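PDB 3L49: ABC sugar (Ribose) transporter, periplasmic substrate-binding subunit from Rhodobacter sphaeroides, which probably binds a sugar in the periplasm and delivers it to an ABC transporter. Local coordinates for residues His17-Lys22 / Glu67-Leu72; Ile39-Gly44 / Ile54-Ala59. All coordinates share one frame; numbering follows the deposited sequence.

From the N terminus, strand 7-12 leads through H17 into helix 18-33, whose first turn is one half of contact 1. The chain then forms strand 37-42 and helix 47-60, which pack on each other in contact 2 and close a short loop with nine residues between the paired segments. Strand 64-68 follows, and its C-terminal end returns to helix 18-33 to complete contact 1, so the smaller loop of contact 2 falls wholly within the larger one. The two centres lie 14 Å apart and their nearest atoms about 5 Å, without touching. Both reach the same sheet, where strand 7-12 separates strands 37-42 and 64-68: contact 2 is at one of its outermost strands, contact 1 further in.

Contact 1: His17-Lys22 / Glu67-Leu72; sequences HDWDLK and EQLGNL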
loop_
_atom_site.group_PDB
_atom_site.type_symbol
_atom_site.label_atom_id
_atom_site.label_comp_id
_atom_site.label_asym_id
_atom_site.label_seq_id
_atom_site.Cartn_x
_atom_site.Cartn_y
_atom_site.Cartn_z
ATOM N N HIS A 17 -5.925 -8.918 3.106
ATOM C CA HIS A 17 -6.594 -8.326 1.962
ATOM C C HIS A 17 -5.712 -8.626 0.794
ATOM O O HIS A 17 -4.540 -8.931 0.800
ATOM C CB HIS A 17 -6.835 -6.820 2.054
ATOM C CG HIS A 17 -5.580 -6.015 2.158
ATOM N ND1 HIS A 17 -5.017 -5.377 1.075
ATOM C CD2 HIS A 17 -4.775 -5.749 3.214
ATOM C CE1 HIS A 17 -3.922 -4.746 1.461
ATOM N NE2 HIS A 17 -3.753 -4.957 2.753
ATOM N N ASP A 18 -6.342 -8.239 -0.302
ATOM C CA ASP A 18 -6.047 -8.747 -1.649
ATOM C C ASP A 18 -4.635 -8.462 -2.171
ATOM O O ASP A 18 -4.008 -9.311 -2.747
ATOM C CB ASP A 18 -7.071 -8.198 -2.637
ATOM C CG ASP A 18 -7.018 -8.868 -3.969
ATOM O OD1 ASP A 18 -7.263 -10.079 -4.028
ATOM O OD2 ASP A 18 -6.749 -8.195 -4.971
ATOM N N TRP A 19 -4.177 -7.248 -2.000
ATOM C CA TRP A 19 -2.887 -6.857 -2.486
ATOM C C TRP A 19 -1.834 -7.659 -1.745
ATOM O O TRP A 19 -0.961 -8.235 -2.345
ATOM C CB TRP A 19 -2.674 -5.346 -2.318
ATOM C CG TRP A 19 -1.479 -4.771 -3.006
ATOM C CD1 TRP A 19 -1.453 -4.082 -4.166
ATOM C CD2 TRP A 19 -0.137 -4.814 -2.551
ATOM N NE1 TRP A 19 -0.201 -3.701 -4.454
ATOM C CE2 TRP A 19 0.632 -4.129 -3.474
ATOM C CE3 TRP A 19 0.485 -5.342 -1.435
ATOM C CZ2 TRP A 19 1.962 -3.996 -3.335
ATOM C CZ3 TRP A 19 1.789 -5.205 -1.302
ATOM C CH2 TRP A 19 2.531 -4.541 -2.240
ATOM N N ASP A 20 -1.957 -7.709 -0.433
ATOM C CA ASP A 20 -1.002 -8.413 0.415
ATOM C C ASP A 20 -0.933 -9.893 0.087
ATOM O O ASP A 20 0.153 -10.452 0.011
ATOM C CB ASP A 20 -1.368 -8.236 1.889
ATOM C CG ASP A 20 -1.064 -6.845 2.406
ATOM O OD1 ASP A 20 -0.950 -5.905 1.590
ATOM O OD2 ASP A 20 -0.952 -6.688 3.637
ATOM N N LEU A 21 -2.098 -10.514 -0.104
ATOM C CA LEU A 21 -2.174 -11.932 -0.419
ATOM C C LEU A 21 -1.529 -12.235 -1.767
ATOM O O LEU A 21 -0.781 -13.208 -1.884
ATOM C CB LEU A 21 -3.620 -12.439 -0.370
ATOM C CG LEU A 21 -3.813 -13.922 -0.729
ATOM C CD1 LEU A 21 -3.147 -14.826 0.297
ATOM C CD2 LEU A 21 -5.288 -14.290 -0.911
ATOM N N LYS A 22 -1.803 -11.391 -2.763
ATOM C CA LYS A 22 -1.179 -11.505 -4.091
ATOM C C LYS A 22 0.352 -11.409 -4.073
ATOM O O LYS A 22 1.018 -12.189 -4.750
ATOM C CB LYS A 22 -1.754 -10.471 -5.066
ATOM C CG LYS A 22 -2.724 -11.019 -6.113
ATOM C CD LYS A 22 -4.076 -11.424 -5.533
ATOM C CE LYS A 22 -5.190 -11.303 -6.569
ATOM N NZ LYS A 22 -5.490 -9.876 -6.911
ATOM N N GLU A 67 11.211 -9.053 3.461
ATOM C CA GLU A 67 10.266 -8.461 4.388
ATOM C C GLU A 67 9.169 -7.745 3.592
ATOM O O GLU A 67 9.461 -6.997 2.670
ATOM C CB GLU A 67 11.008 -7.499 5.324
ATOM C CG GLU A 67 10.310 -7.199 6.646
ATOM C CD GLU A 67 9.089 -6.311 6.488
ATOM O OE1 GLU A 67 9.107 -5.413 5.620
ATOM O OE2 GLU A 67 8.107 -6.530 7.223
ATOM N N GLN A 68 7.910 -7.947 3.965
ATOM C CA GLN A 68 6.801 -7.278 3.277
ATOM C C GLN A 68 5.949 -6.406 4.202
ATOM O O GLN A 68 5.350 -6.900 5.152
ATOM C CB GLN A 68 5.936 -8.311 2.565
ATOM C CG GLN A 68 4.662 -7.774 1.966
ATOM C CD GLN A 68 3.925 -8.826 1.174
ATOM O OE1 GLN A 68 4.539 -9.635 0.482
ATOM N NE2 GLN A 68 2.596 -8.826 1.273
ATOM N N LEU A 69 5.920 -5.107 3.905
ATOM C CA LEU A 69 5.092 -4.098 4.602
ATOM C C LEU A 69 5.283 -4.010 6.117
ATOM O O LEU A 69 6.251 -4.528 6.661
ATOM C CB LEU A 69 3.609 -4.246 4.235
ATOM C CG LEU A 69 3.259 -3.765 2.827
ATOM C CD1 LEU A 69 2.049 -4.503 2.298
ATOM C CD2 LEU A 69 3.043 -2.245 2.795
ATOM N N GLY A 70 4.357 -3.337 6.793
ATOM C CA GLY A 70 4.453 -3.163 8.233
ATOM C C GLY A 70 5.045 -1.830 8.638
ATOM O O GLY A 70 5.454 -1.032 7.789
ATOM N N ASN A 71 5.088 -1.598 9.947
ATOM C CA ASN A 71 5.616 -0.362 10.512
ATOM C C ASN A 71 7.126 -0.402 10.626
ATOM O O ASN A 71 7.682 -1.292 11.275
ATOM C CB ASN A 71 4.994 -0.095 11.880
ATOM C CG ASN A 71 3.675 0.651 11.794
ATOM O OD1 ASN A 71 3.396 1.500 12.634
ATOM N ND2 ASN A 71 2.861 0.345 10.783
ATOM N N LEU A 72 7.772 0.577 9.989
ATOM C CA LEU A 72 9.233 0.669 9.915
ATOM C C LEU A 72 9.869 0.899 11.287
ATOM O O LEU A 72 10.870 0.262 11.624
ATOM C CB LEU A 72 9.651 1.804 8.964
ATOM C CG LEU A 72 10.825 1.654 7.980
ATOM C CD1 LEU A 72 11.616 2.958 7.910
ATOM C CD2 LEU A 72 11.761 0.486 8.297
#
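D20 and Q68 mark the nearest backbone approach, 8.4 Å between their CA atoms, where the first turn of helix 18-33 passes the end of strand 64-68. The gap is spanned by the side chains of Q68 and L69, the first of them bonding to backbone. Q68 reaches across with CG anti to its backbone N (chi1 172°) and the chain extended beyond, which brings NE2 to 3.2 Å from the backbone O of D20. The N-H...O angle is 155°, and the bond meets a carbonyl lone pair while staying in the amide plane of Q68; with OE1 of Q68 bonded to Q27, both ends of the amide grip the same helix. An alanine in place of Q68 would probably open a gap between strand and helix and cost the D20 carbonyl and the Q27 amide this partner. L69 works through one methyl: CD1 lies 3.7 Å from W19 CZ3, oblique to the indole, and 3.4 Å from D20 OD1. The D20 carboxylate has its salt bridge through OD2 to R45, which probably offsets its burial, and an unidentified ligand lies about 4 Å from this side chain. W19 also meets P248 and I251 of helix 248-263, far along the chain. Thus the contact joins the start of helix 18-33 to strand 64-68, itself hydrogen-bonded through Q68 to T11 and through E67 to F90 and V92.

Contact 2: Ile39-Gly44 / Ile54-Ala59; sequences IALDAG and IQTLIA
The contact between strand 39-42 and helix 54-59 is apolar: no hydrogen bond crosses it, and L57 supplies most of the helix's share. Its isobutyl group meets two strand residues. L57 CD2 lies 3.7 Å from I39 CG2, the two side chains sliding past each other in opposite directions. The same leucine and L41 reach toward each other tip to tip, with L41 CD1 3.7 Å from L57 CG and 3.9 Å from L57 CD2. I39 CG2 stands anti to the backbone N because CG1 takes the place beside it (chi1 -61°), and this branch is the one that meets L57. T56 adds a looser contact at the margin, its CG2 lying 4.4 Å from L41 CD1, while its hydroxyl OG1 is bonded to the backbone O of S52 one turn earlier.

Polar interactions organise the chain beside this apolar patch. D42 OD1 accepts the backbone N of G44 at 2.8 Å, an Asx turn with an N-H...O angle of 165°; the donor comes from above the carboxylate plane. The other oxygen, OD2, bonds to T15 OG1, and the D42 carbonyl O accepts from Q53 of the helix.

The axes of the strand and helix segments run nearly antiparallel, at 164°, with a closest approach of 10.1 Å. Strand 37-42 pairs in parallel with strand 7-12, and helix 47-60 leads on to the parallel strand 64-68. This is the layering of a right-handed beta-alpha-beta crossover in the Rossmann-like lobe of a periplasmic binding protein.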
loop_
_atom_site.group_PDB
_atom_site.type_symbol
_atom_site.label_atom_id
_atom_site.label_comp_id
_atom_site.label_asym_id
_atom_site.label_seq_id
_atom_site.Cartn_x
_atom_site.Cartn_y
_atom_site.Cartn_z
ATOM N N ILE A 39 10.461 -20.325 3.454
ATOM C CA ILE A 39 9.915 -20.299 4.804
ATOM C C ILE A 39 9.005 -19.078 4.888
ATOM O O ILE A 39 9.469 -17.946 5.051
ATOM C CB ILE A 39 11.007 -20.286 5.896
ATOM C CG1 ILE A 39 11.859 -21.558 5.803
ATOM C CG2 ILE A 39 10.377 -20.141 7.302
ATOM C CD1 ILE A 39 13.071 -21.572 6.722
ATOM N N ALA A 40 7.706 -19.323 4.757
ATOM C CA ALA A 40 6.728 -18.255 4.647
ATOM C C ALA A 40 6.019 -17.979 5.963
ATOM O O ALA A 40 5.243 -18.803 6.450
ATOM C CB ALA A 40 5.727 -18.584 3.559
ATOM N N LEU A 41 6.269 -16.798 6.523
ATOM C CA LEU A 41 5.636 -16.401 7.780
ATOM C C LEU A 41 4.720 -15.181 7.627
ATOM O O LEU A 41 5.085 -14.182 6.994
ATOM C CB LEU A 41 6.691 -16.177 8.869
ATOM C CG LEU A 41 7.622 -17.353 9.222
ATOM C CD1 LEU A 41 8.789 -16.844 10.023
ATOM C CD2 LEU A 41 6.917 -18.507 9.980
ATOM N N ASP A 42 3.528 -15.293 8.208
ATOM C CA ASP A 42 2.478 -14.280 8.136
ATOM C C ASP A 42 2.139 -13.825 9.561
ATOM O O ASP A 42 1.795 -14.634 10.424
ATOM C CB ASP A 42 1.253 -14.863 7.407
ATOM C CG ASP A 42 -0.023 -14.010 7.550
ATOM O OD1 ASP A 42 -0.002 -12.893 8.109
ATOM O OD2 ASP A 42 -1.081 -14.478 7.078
ATOM N N ALA A 43 2.205 -12.519 9.791
ATOM C CA ALA A 43 2.083 -11.984 11.148
ATOM C C ALA A 43 0.653 -11.780 11.616
ATOM O O ALA A 43 0.432 -11.507 12.798
ATOM C CB ALA A 43 2.876 -10.697 11.285
ATOM N N GLY A 44 -0.304 -11.913 10.699
ATOM C CA GLY A 44 -1.717 -11.659 10.988
ATOM C C GLY A 44 -2.004 -10.264 11.531
ATOM O O GLY A 44 -2.800 -10.113 12.458
ATOM N N ILE A 54 10.528 -12.730 12.718
ATOM C CA ILE A 54 11.880 -12.339 12.321
ATOM C C ILE A 54 12.950 -13.114 13.131
ATOM O O ILE A 54 13.893 -13.675 12.545
ATOM C CB ILE A 54 12.068 -10.792 12.411
ATOM C CG1 ILE A 54 11.265 -10.092 11.304
ATOM C CG2 ILE A 54 13.538 -10.404 12.320
ATOM C CD1 ILE A 54 11.081 -8.594 11.503
ATOM N N GLN A 55 12.768 -13.160 14.460
ATOM C CA GLN A 55 13.652 -13.887 15.389
ATOM C C GLN A 55 13.835 -15.333 14.969
ATOM O O GLN A 55 14.958 -15.840 14.940
ATOM C CB GLN A 55 13.096 -13.862 16.813
ATOM C CG GLN A 55 13.084 -12.495 17.479
ATOM C CD GLN A 55 12.382 -12.500 18.826
ATOM O OE1 GLN A 55 11.547 -13.357 19.109
ATOM N NE2 GLN A 55 12.719 -11.535 19.664
ATOM N N THR A 56 12.713 -15.977 14.657
ATOM C CA THR A 56 12.662 -17.315 14.071
ATOM C C THR A 56 13.545 -17.448 12.834
ATOM O O THR A 56 14.385 -18.355 12.753
ATOM C CB THR A 56 11.223 -17.637 13.656
ATOM O OG1 THR A 56 10.370 -17.533 14.800
ATOM C CG2 THR A 56 11.126 -19.029 13.055
ATOM N N LEU A 57 13.349 -16.528 11.886
ATOM C CA LEU A 57 14.076 -16.527 10.620
ATOM C C LEU A 57 15.569 -16.348 10.818
ATOM O O LEU A 57 16.353 -17.073 10.201
ATOM C CB LEU A 57 13.530 -15.461 9.668
ATOM C CG LEU A 57 12.175 -15.718 8.998
ATOM C CD1 LEU A 57 11.709 -14.489 8.208
ATOM C CD2 LEU A 57 12.198 -16.964 8.107
ATOM N N ILE A 58 15.948 -15.404 11.686
ATOM C CA ILE A 58 17.356 -15.175 12.043
ATOM C C ILE A 58 17.998 -16.461 12.565
ATOM O O ILE A 58 19.071 -16.869 12.100
ATOM C CB ILE A 58 17.518 -14.038 13.094
ATOM C CG1 ILE A 58 17.127 -12.689 12.486
ATOM C CG2 ILE A 58 18.965 -13.983 13.642
ATOM C CD1 ILE A 58 17.006 -11.568 13.492
ATOM N N ALA A 59 17.301 -17.104 13.501
ATOM C CA ALA A 59 17.749 -18.342 14.132
ATOM C C ALA A 59 17.726 -19.544 13.184
ATOM O O ALA A 59 18.407 -20.535 13.438
ATOM C CB ALA A 59 16.911 -18.625 15.379
#